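Local atomic coordinates of ABC transporter substrate binding protein (Ribose) (Agrobacterium vitis S4, PDB entry 4WT7), a protein that probably binds sugars or related polyols for an ABC transport system and here holds the sugar alcohol D-allitol between its two lobes. Residues V116-V121 with L127-S132; V156-F161 with Q200-Q205; I283-L288 with K293-E298. All coordinates share one frame; numbering follows the deposited sequence.

Contact 1: V116-V121 with L127-S132; sequences VLTIDV and LNNSTS. With X9X (D-allitol), chain C.
The allitol pocket includes Asp120, just past strand 116-119, and behind this residue stands second-shell Thr131 of the parallel strand 129-131. Thr131 OG1 donates to Asp120 OD1 at 2.8 Å, arriving nearly along the C-O axis, and water 2 gives the same oxygen a second bond while accepting from Ser132 N. OD1 thus has two partners, and OD2 accepts from OAB of D-allitol; the modelled 2.4 Å between Asp120 OD2 and OAB is so short that its exact length is doubtful.

Behind the pocket the strands are paired by Thr118 N to Asn128 O and Ser130 N to Thr118 O, each 2.9 Å, and by Asp120 N to Ser130 O. Asn129 holds its CG anti to the backbone N (chi1 178°), which carries Asn129 OD1 to Val121 N at 3.0 Å, the donor lying well above the amide plane. Thr118 OG1 reaches Val121 O at 2.8 Å on an in-plane lone pair. Both bonds therefore end on the backbone of Val121.

Helix 275-290 covers the face bearing Leu117 and Ile119, helix 99-111 packs on Val116 and Val121, and strand 91-95 flanks strand 116-119.

Contact 2: V156-F161 with Q200-Q205; sequences VVFNGF and QDAFAQ
A beta-alpha-beta crossover of the second lobe supplies this contact, in which Phe158 of strand 153-158 meets Ala202 and Gln205 of helix 198-212. The helix belongs to the connection from strand 184-186 to strand 221-224, and strand 153-158 lies between those two in the sheet, so that the side chain of Phe158 meets the helix as it passes. The backbones stay well separated, with 8.6 Å between Phe158 CA and Ala202 CA, and the interval is spanned mainly by one aromatic ring.

Phe158 sets its CG beside the backbone N and anti to the carbonyl carbon (chi1 -81°), and the ring extends toward the helix with CZ leading. Phe158 CZ lies 3.9 Å from Ala202 CB, an apolar contact with a small residue whose short side chain allows the ring close to the helix backbone; CZ is equally near Ala202 CA. Beside it, Phe158 CE1 is 3.9 Å from Gln205 NE2. That nitrogen sits at the ring edge, in the ring plane, while the amide plane stands almost perpendicular to the ring, at 84°.

The amide is held there by polar bonds of its own. Gln205 NE2 donates to Asp201 OD2 at 2.8 Å, one helical turn back, on the syn side of the carboxylate, with the acceptor close to the amide plane. A second bond from NE2 goes to Arg192 O. These two bonds account for the nitrogen's polar needs, and its approach to Phe158 is therefore best read as van der Waals packing.

Ile222 and Ser224 of strand 221-224 also touch the Phe158 ring. A helix packed in this way on the parallel part of a sheet is found in the three-layered Rossmann-like lobes of periplasmic binding proteins.

Contact 3: I283-L288 with K293-E298; sequences IQNVAL and KTLPRE
Leu295 reaches from the loop after helix 275-290 onto Asn285 and Leu288 of that helix, and its side chain can be followed outward. CB points toward the helix but stays beyond close contact. CG, set anti to the carbonyl carbon and beside the backbone N (chi1 -59°), carries the branch forward, and the two methyls do the touching. Leu295 CD1 lies 3.6 Å from Asn285 O and 4.0 Å from Asn285 CB; away from the helix it also packs on Leu117 and Asn128. Leu295 CD2 completes the fork, 3.9 Å from Asn285 O and 4.2 Å from Leu288 CB. The fork thus rests on the helix surface, bridging residues from neighbouring turns, with the carbonyl oxygen of Asn285 near both of its prongs. The polar end of Asn285 has another task: its ND2 bonds to Asn128 OD1.

Closer to the helix terminus the contact changes from apolar to polar. Lys293 N donates to Leu288 O at 3.1 Å, a moderately bent bond (147° at the hydrogen) that returns the chain to the helix it has just left. Ser291 OG also bonds to Leu288 O, which gives that carbonyl two partners beyond the last turns. Lys293 CB lies 3.5 Å from Leu288 O, while the rest of the lysine bends at chi2 and chi4 and its amino end leads away from the helix.

A backbone N-H returning to a carbonyl five residues earlier, as here, is a six-to-one bond at a helix C-terminus, of the kind found in Schellman motifs.

Overall arrangement
The three contacts follow one another along the chain but divide between two lobes. Contacts 1 and 3 lie on the same side of the chain's centre, with their centres 10 Å apart, and share the parallel sheet of the first lobe: the loop of 293-298 runs beside 127-132, where Arg297 O meets Asn129 N at 2.9 Å, and leads into edge strand 298-300. Contact 2 belongs to the other sheet, its centre 26 Å from that of contact 1 and 36 Å from that of contact 3. The chain passes to the second lobe, returns for 283-298 and crosses again to strand 304-307, as in this family's three-crossover hinge; D-allitol, touched by contact 1, is bound between the halves.

Contact 1: V116-V121 with L127-S132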
loop_
_atom_site.group_PDB
_atom_site.type_symbol
_atom_site.label_atom_id
_atom_site.label_comp_id
_atom_site.label_asym_id
_atom_site.label_seq_id
_atom_site.Cartn_x
_atom_site.Cartn_y
_atom_site.Cartn_z
ATOM N N VAL A 116 -3.734 10.955 17.653
ATOM C CA VAL A 116 -3.897 10.382 16.332
ATOM C C VAL A 116 -2.698 9.530 16.003
ATOM O O VAL A 116 -1.565 9.968 16.173
ATOM C CB VAL A 116 -4.012 11.512 15.286
ATOM C CG1 VAL A 116 -3.871 10.957 13.861
ATOM C CG2 VAL A 116 -5.310 12.236 15.491
ATOM N N LEU A 117 -2.949 8.287 15.594
ATOM C CA LEU A 117 -1.936 7.455 14.961
ATOM C C LEU A 117 -2.377 7.082 13.554
ATOM O O LEU A 117 -3.552 7.165 13.217
ATOM C CB LEU A 117 -1.678 6.164 15.763
ATOM C CG LEU A 117 -0.893 6.365 17.062
ATOM C CD1 LEU A 117 -1.794 7.049 18.132
ATOM C CD2 LEU A 117 -0.310 5.044 17.569
ATOM N N THR A 118 -1.438 6.676 12.717
ATOM C CA THR A 118 -1.805 6.278 11.369
ATOM C C THR A 118 -1.161 4.966 10.914
ATOM O O THR A 118 -0.215 4.467 11.510
ATOM C CB THR A 118 -1.442 7.372 10.363
ATOM O OG1 THR A 118 -0.065 7.703 10.523
ATOM C CG2 THR A 118 -2.277 8.635 10.567
ATOM N N ILE A 119 -1.709 4.427 9.838
ATOM C CA ILE A 119 -1.073 3.380 9.043
ATOM C C ILE A 119 -0.979 3.887 7.603
ATOM O O ILE A 119 -1.985 4.264 6.996
ATOM C CB ILE A 119 -1.850 2.056 9.126
ATOM C CG1 ILE A 119 -1.905 1.603 10.591
ATOM C CG2 ILE A 119 -1.203 0.985 8.212
ATOM C CD1 ILE A 119 -2.948 0.601 10.889
ATOM N N ASP A 120 0.240 3.914 7.088
ATOM C CA ASP A 120 0.519 4.404 5.746
ATOM C C ASP A 120 0.043 5.840 5.535
ATOM O O ASP A 120 -0.536 6.164 4.501
ATOM C CB ASP A 120 -0.110 3.492 4.685
ATOM C CG ASP A 120 0.690 2.261 4.437
ATOM O OD1 ASP A 120 1.857 2.211 4.868
ATOM O OD2 ASP A 120 0.140 1.344 3.772
ATOM N N VAL A 121 0.260 6.712 6.530
ATOM C CA VAL A 121 -0.025 8.132 6.332
ATOM C C VAL A 121 1.050 8.956 7.046
ATOM O O VAL A 121 1.097 8.968 8.275
ATOM C CB VAL A 121 -1.401 8.576 6.900
ATOM C CG1 VAL A 121 -1.618 10.076 6.589
ATOM C CG2 VAL A 121 -2.590 7.729 6.362
ATOM N N LEU A 127 1.008 11.011 15.641
ATOM C CA LEU A 127 2.042 10.693 16.638
ATOM C C LEU A 127 2.890 9.503 16.227
ATOM O O LEU A 127 4.018 9.325 16.699
ATOM C CB LEU A 127 1.390 10.360 17.979
ATOM C CG LEU A 127 0.774 11.637 18.565
ATOM C CD1 LEU A 127 -0.239 11.335 19.649
ATOM C CD2 LEU A 127 1.898 12.491 19.057
ATOM N N ASN A 128 2.343 8.661 15.361
ATOM C CA ASN A 128 3.079 7.496 14.964
ATOM C C ASN A 128 2.453 6.861 13.725
ATOM O O ASN A 128 1.246 6.630 13.677
ATOM C CB ASN A 128 3.105 6.518 16.149
ATOM C CG ASN A 128 3.617 5.149 15.771
ATOM O OD1 ASN A 128 2.836 4.209 15.575
ATOM N ND2 ASN A 128 4.915 5.029 15.641
ATOM N N ASN A 129 3.293 6.643 12.726
ATOM C CA ASN A 129 2.866 6.095 11.426
ATOM C C ASN A 129 3.468 4.702 11.339
ATOM O O ASN A 129 4.710 4.551 11.332
ATOM C CB ASN A 129 3.370 6.999 10.272
ATOM C CG ASN A 129 3.005 6.466 8.887
ATOM O OD1 ASN A 129 2.063 5.656 8.731
ATOM N ND2 ASN A 129 3.778 6.879 7.875
ATOM N N SER A 130 2.592 3.693 11.395
ATOM C CA SER A 130 2.964 2.306 11.127
ATOM C C SER A 130 2.944 2.066 9.620
ATOM O O SER A 130 1.935 2.276 8.963
ATOM C CB SER A 130 2.013 1.319 11.823
ATOM O OG SER A 130 2.065 1.437 13.227
ATOM N N THR A 131 4.071 1.623 9.079
ATOM C CA THR A 131 4.251 1.603 7.654
ATOM C C THR A 131 5.446 0.714 7.379
ATOM O O THR A 131 6.295 0.556 8.257
ATOM C CB THR A 131 4.482 3.052 7.121
ATOM O OG1 THR A 131 4.442 3.074 5.698
ATOM C CG2 THR A 131 5.847 3.616 7.563
ATOM N N SER A 132 5.500 0.086 6.207
ATOM C CA SER A 132 6.740 -0.545 5.781
ATOM C C SER A 132 7.770 0.564 5.594
ATOM O O SER A 132 7.395 1.721 5.500
ATOM C CB SER A 132 6.542 -1.289 4.439
ATOM O OG SER A 132 5.627 -2.370 4.573
HETATM O OAA X9X C . -3.383 3.485 -1.692
HETATM C CAG X9X C . -3.415 2.324 -2.441
HETATM C CAI X9X C . -2.619 1.151 -1.971
HETATM O OAC X9X C . -1.236 1.351 -2.139
HETATM C CAK X9X C . -3.017 0.743 -0.583
HETATM O OAE X9X C . -4.383 0.584 -0.623
HETATM C CAL X9X C . -2.439 -0.621 -0.204
HETATM O OAF X9X C . -2.797 -1.595 -1.123
HETATM C CAJ X9X C . -0.957 -0.678 0.107
HETATM O OAD X9X C . -0.148 -0.760 -1.016
HETATM C CAH X9X C . -0.439 0.396 1.042
HETATM O OAB X9X C . 0.671 0.027 1.830
HETATM O O HOH W 1 0.473 3.365 14.148
HETATM O O HOH W 2 3.699 0.605 3.871
#

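Contact 2: V156-F161 with Q200-Q205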
loop_
_atom_site.group_PDB
_atom_site.type_symbol
_atom_site.label_atom_id
_atom_site.label_comp_id
_atom_site.label_asym_id
_atom_site.label_seq_id
_atom_site.Cartn_x
_atom_site.Cartn_y
_atom_site.Cartn_z
ATOM N N VAL A 156 6.084 0.939 -18.497
ATOM C CA VAL A 156 4.793 1.539 -18.308
ATOM C C VAL A 156 4.596 1.633 -16.800
ATOM O O VAL A 156 4.855 0.672 -16.041
ATOM C CB VAL A 156 3.665 0.688 -18.929
ATOM C CG1 VAL A 156 2.311 1.289 -18.623
ATOM C CG2 VAL A 156 3.848 0.518 -20.447
ATOM N N VAL A 157 4.152 2.790 -16.352
ATOM C CA VAL A 157 4.104 3.056 -14.926
ATOM C C VAL A 157 2.679 3.433 -14.574
ATOM O O VAL A 157 2.099 4.289 -15.257
ATOM C CB VAL A 157 5.031 4.250 -14.554
ATOM C CG1 VAL A 157 4.550 4.889 -13.304
ATOM C CG2 VAL A 157 6.495 3.824 -14.433
ATOM N N PHE A 158 2.111 2.792 -13.551
ATOM C CA PHE A 158 0.829 3.200 -12.954
ATOM C C PHE A 158 1.171 4.050 -11.731
ATOM O O PHE A 158 1.814 3.556 -10.790
ATOM C CB PHE A 158 0.011 1.990 -12.462
ATOM C CG PHE A 158 -0.776 1.253 -13.555
ATOM C CD1 PHE A 158 -2.039 1.695 -13.957
ATOM C CD2 PHE A 158 -0.279 0.087 -14.121
ATOM C CE1 PHE A 158 -2.770 1.002 -14.940
ATOM C CE2 PHE A 158 -1.000 -0.603 -15.098
ATOM C CZ PHE A 158 -2.251 -0.155 -15.490
ATOM N N ASN A 159 0.742 5.312 -11.734
ATOM C CA ASN A 159 1.104 6.235 -10.666
ATOM C C ASN A 159 -0.108 7.086 -10.334
ATOM O O ASN A 159 -0.086 8.304 -10.501
ATOM C CB ASN A 159 2.314 7.073 -11.102
ATOM C CG ASN A 159 2.805 8.046 -10.022
ATOM O OD1 ASN A 159 2.656 7.818 -8.813
ATOM N ND2 ASN A 159 3.388 9.149 -10.467
ATOM N N GLY A 160 -1.190 6.427 -9.897
ATOM C CA GLY A 160 -2.460 7.097 -9.659
ATOM C C GLY A 160 -2.738 7.392 -8.191
ATOM O O GLY A 160 -3.792 7.906 -7.833
ATOM N N PHE A 161 -1.806 7.035 -7.323
ATOM C CA PHE A 161 -1.997 7.278 -5.896
ATOM C C PHE A 161 -0.797 7.991 -5.272
ATOM O O PHE A 161 -0.392 7.693 -4.128
ATOM C CB PHE A 161 -2.323 5.971 -5.172
ATOM C CG PHE A 161 -3.661 5.380 -5.587
ATOM C CD1 PHE A 161 -3.751 4.538 -6.685
ATOM C CD2 PHE A 161 -4.824 5.712 -4.904
ATOM C CE1 PHE A 161 -4.960 4.021 -7.071
ATOM C CE2 PHE A 161 -6.045 5.201 -5.283
ATOM C CZ PHE A 161 -6.115 4.355 -6.387
ATOM N N GLN A 200 -10.169 -4.587 -13.636
ATOM C CA GLN A 200 -10.779 -4.424 -14.950
ATOM C C GLN A 200 -10.216 -3.204 -15.662
ATOM O O GLN A 200 -9.936 -3.241 -16.856
ATOM C CB GLN A 200 -12.312 -4.351 -14.827
ATOM C CG GLN A 200 -12.904 -5.660 -14.251
ATOM C CD GLN A 200 -14.440 -5.712 -14.283
ATOM O OE1 GLN A 200 -15.125 -4.670 -14.468
ATOM N NE2 GLN A 200 -14.994 -6.936 -14.111
ATOM N N ASP A 201 -10.015 -2.136 -14.900
ATOM C CA ASP A 201 -9.466 -0.891 -15.417
ATOM C C ASP A 201 -8.002 -1.021 -15.830
ATOM O O ASP A 201 -7.592 -0.477 -16.863
ATOM C CB ASP A 201 -9.547 0.215 -14.359
ATOM C CG ASP A 201 -8.918 1.502 -14.847
ATOM O OD1 ASP A 201 -9.610 2.249 -15.563
ATOM O OD2 ASP A 201 -7.711 1.727 -14.572
ATOM N N ALA A 202 -7.207 -1.701 -14.998
ATOM C CA ALA A 202 -5.792 -1.857 -15.276
ATOM C C ALA A 202 -5.627 -2.750 -16.528
ATOM O O ALA A 202 -4.828 -2.463 -17.436
ATOM C CB ALA A 202 -5.077 -2.468 -14.052
ATOM N N PHE A 203 -6.421 -3.807 -16.582
ATOM C CA PHE A 203 -6.491 -4.657 -17.768
ATOM C C PHE A 203 -6.748 -3.847 -19.072
ATOM O O PHE A 203 -6.056 -4.012 -20.087
ATOM C CB PHE A 203 -7.609 -5.664 -17.561
ATOM C CG PHE A 203 -7.682 -6.703 -18.620
ATOM C CD1 PHE A 203 -8.346 -6.448 -19.799
ATOM C CD2 PHE A 203 -7.076 -7.918 -18.434
ATOM C CE1 PHE A 203 -8.417 -7.411 -20.778
ATOM C CE2 PHE A 203 -7.127 -8.884 -19.404
ATOM C CZ PHE A 203 -7.794 -8.637 -20.576
ATOM N N ALA A 204 -7.754 -2.972 -19.031
ATOM C CA ALA A 204 -8.148 -2.163 -20.189
ATOM C C ALA A 204 -7.050 -1.171 -20.588
ATOM O O ALA A 204 -6.725 -1.019 -21.759
ATOM C CB ALA A 204 -9.475 -1.411 -19.879
ATOM N N GLN A 205 -6.459 -0.499 -19.599
ATOM C CA GLN A 205 -5.403 0.474 -19.868
ATOM C C GLN A 205 -4.161 -0.179 -20.478
ATOM O O GLN A 205 -3.594 0.321 -21.469
ATOM C CB GLN A 205 -5.037 1.214 -18.577
ATOM C CG GLN A 205 -6.127 2.152 -18.091
ATOM C CD GLN A 205 -5.542 3.262 -17.244
ATOM O OE1 GLN A 205 -4.793 4.092 -17.750
ATOM N NE2 GLN A 205 -5.841 3.255 -15.956
#

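Contact 3: I283-L288 with K293-E298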
loop_
_atom_site.group_PDB
_atom_site.type_symbol
_atom_site.label_atom_id
_atom_site.label_comp_id
_atom_site.label_asym_id
_atom_site.label_seq_id
_atom_site.Cartn_x
_atom_site.Cartn_y
_atom_site.Cartn_z
ATOM N N ILE A 283 -2.281 -0.597 16.949
ATOM C CA ILE A 283 -3.029 -0.703 18.198
ATOM C C ILE A 283 -2.120 -0.955 19.417
ATOM O O ILE A 283 -2.350 -0.408 20.511
ATOM C CB ILE A 283 -4.118 -1.772 18.121
ATOM C CG1 ILE A 283 -5.016 -1.528 16.911
ATOM C CG2 ILE A 283 -4.971 -1.707 19.344
ATOM C CD1 ILE A 283 -5.489 -0.067 16.777
ATOM N N GLN A 284 -1.094 -1.774 19.240
ATOM C CA GLN A 284 -0.079 -1.922 20.266
ATOM C C GLN A 284 0.435 -0.529 20.619
ATOM O O GLN A 284 0.567 -0.193 21.798
ATOM C CB GLN A 284 1.090 -2.821 19.813
ATOM C CG GLN A 284 0.807 -4.347 19.871
ATOM C CD GLN A 284 0.800 -4.919 21.307
ATOM O OE1 GLN A 284 1.802 -4.844 22.029
ATOM N NE2 GLN A 284 -0.332 -5.493 21.715
ATOM N N ASN A 285 0.716 0.286 19.590
ATOM C CA ASN A 285 1.298 1.593 19.834
ATOM C C ASN A 285 0.300 2.558 20.483
ATOM O O ASN A 285 0.687 3.418 21.276
ATOM C CB ASN A 285 1.951 2.170 18.565
ATOM C CG ASN A 285 3.278 1.502 18.254
ATOM O OD1 ASN A 285 3.755 0.662 19.021
ATOM N ND2 ASN A 285 3.878 1.853 17.131
ATOM N N VAL A 286 -0.985 2.407 20.175
ATOM C CA VAL A 286 -1.987 3.182 20.883
ATOM C C VAL A 286 -1.972 2.876 22.398
ATOM O O VAL A 286 -1.963 3.796 23.229
ATOM C CB VAL A 286 -3.386 2.945 20.346
ATOM C CG1 VAL A 286 -4.409 3.555 21.297
ATOM C CG2 VAL A 286 -3.523 3.507 18.921
ATOM N N ALA A 287 -2.000 1.597 22.751
ATOM C CA ALA A 287 -1.919 1.192 24.150
ATOM C C ALA A 287 -0.657 1.755 24.816
ATOM O O ALA A 287 -0.746 2.437 25.830
ATOM C CB ALA A 287 -1.942 -0.325 24.256
ATOM N N LEU A 288 0.509 1.499 24.232
ATOM C CA LEU A 288 1.743 2.131 24.718
ATOM C C LEU A 288 1.598 3.655 24.936
ATOM O O LEU A 288 1.976 4.179 25.990
ATOM C CB LEU A 288 2.905 1.882 23.756
ATOM C CG LEU A 288 3.467 0.465 23.689
ATOM C CD1 LEU A 288 4.454 0.352 22.510
ATOM C CD2 LEU A 288 4.149 0.139 25.028
ATOM N N LYS A 293 3.859 6.161 27.468
ATOM C CA LYS A 293 5.130 6.128 26.731
ATOM C C LYS A 293 5.075 7.051 25.533
ATOM O O LYS A 293 4.006 7.316 24.999
ATOM C CB LYS A 293 5.455 4.705 26.278
ATOM C CG LYS A 293 5.376 3.684 27.384
ATOM C CD LYS A 293 6.493 3.888 28.413
ATOM C CE LYS A 293 6.362 2.939 29.592
ATOM N NZ LYS A 293 5.945 3.671 30.825
ATOM N N THR A 294 6.242 7.532 25.118
ATOM C CA THR A 294 6.363 8.370 23.935
ATOM C C THR A 294 6.762 7.489 22.758
ATOM O O THR A 294 7.584 6.595 22.890
ATOM C CB THR A 294 7.376 9.530 24.177
ATOM O OG1 THR A 294 6.804 10.476 25.100
ATOM C CG2 THR A 294 7.701 10.247 22.891
ATOM N N LEU A 295 6.122 7.712 21.613
ATOM C CA LEU A 295 6.329 6.867 20.458
ATOM C C LEU A 295 7.293 7.498 19.513
ATOM O O LEU A 295 7.305 8.708 19.379
ATOM C CB LEU A 295 5.019 6.713 19.695
ATOM C CG LEU A 295 3.889 6.099 20.512
ATOM C CD1 LEU A 295 2.632 6.006 19.661
ATOM C CD2 LEU A 295 4.299 4.734 21.065
ATOM N N PRO A 296 8.050 6.672 18.795
ATOM C CA PRO A 296 8.773 7.150 17.612
ATOM C C PRO A 296 7.775 7.641 16.578
ATOM O O PRO A 296 6.637 7.158 16.595
ATOM C CB PRO A 296 9.484 5.895 17.097
ATOM C CG PRO A 296 8.704 4.736 17.670
ATOM C CD PRO A 296 8.087 5.208 18.944
ATOM N N ARG A 297 8.168 8.556 15.697
ATOM C CA ARG A 297 7.245 9.085 14.693
ATOM C C ARG A 297 6.830 8.014 13.686
ATOM O O ARG A 297 5.740 8.055 13.159
ATOM C CB ARG A 297 7.887 10.224 13.899
ATOM C CG ARG A 297 8.383 11.399 14.747
ATOM C CD ARG A 297 7.229 12.195 15.323
ATOM N NE ARG A 297 6.445 12.834 14.271
ATOM C CZ ARG A 297 5.299 13.473 14.472
ATOM N NH1 ARG A 297 4.628 13.995 13.443
ATOM N NH2 ARG A 297 4.817 13.600 15.699
ATOM N N GLU A 298 7.717 7.076 13.378
ATOM C CA GLU A 298 7.311 6.001 12.453
ATOM C C GLU A 298 7.760 4.689 13.067
ATOM O O GLU A 298 8.729 4.679 13.827
ATOM C CB GLU A 298 7.910 6.212 11.053
ATOM C CG GLU A 298 7.610 7.607 10.426
ATOM C CD GLU A 298 7.332 7.567 8.914
ATOM O OE1 GLU A 298 8.051 6.858 8.153
ATOM O OE2 GLU A 298 6.380 8.259 8.475
#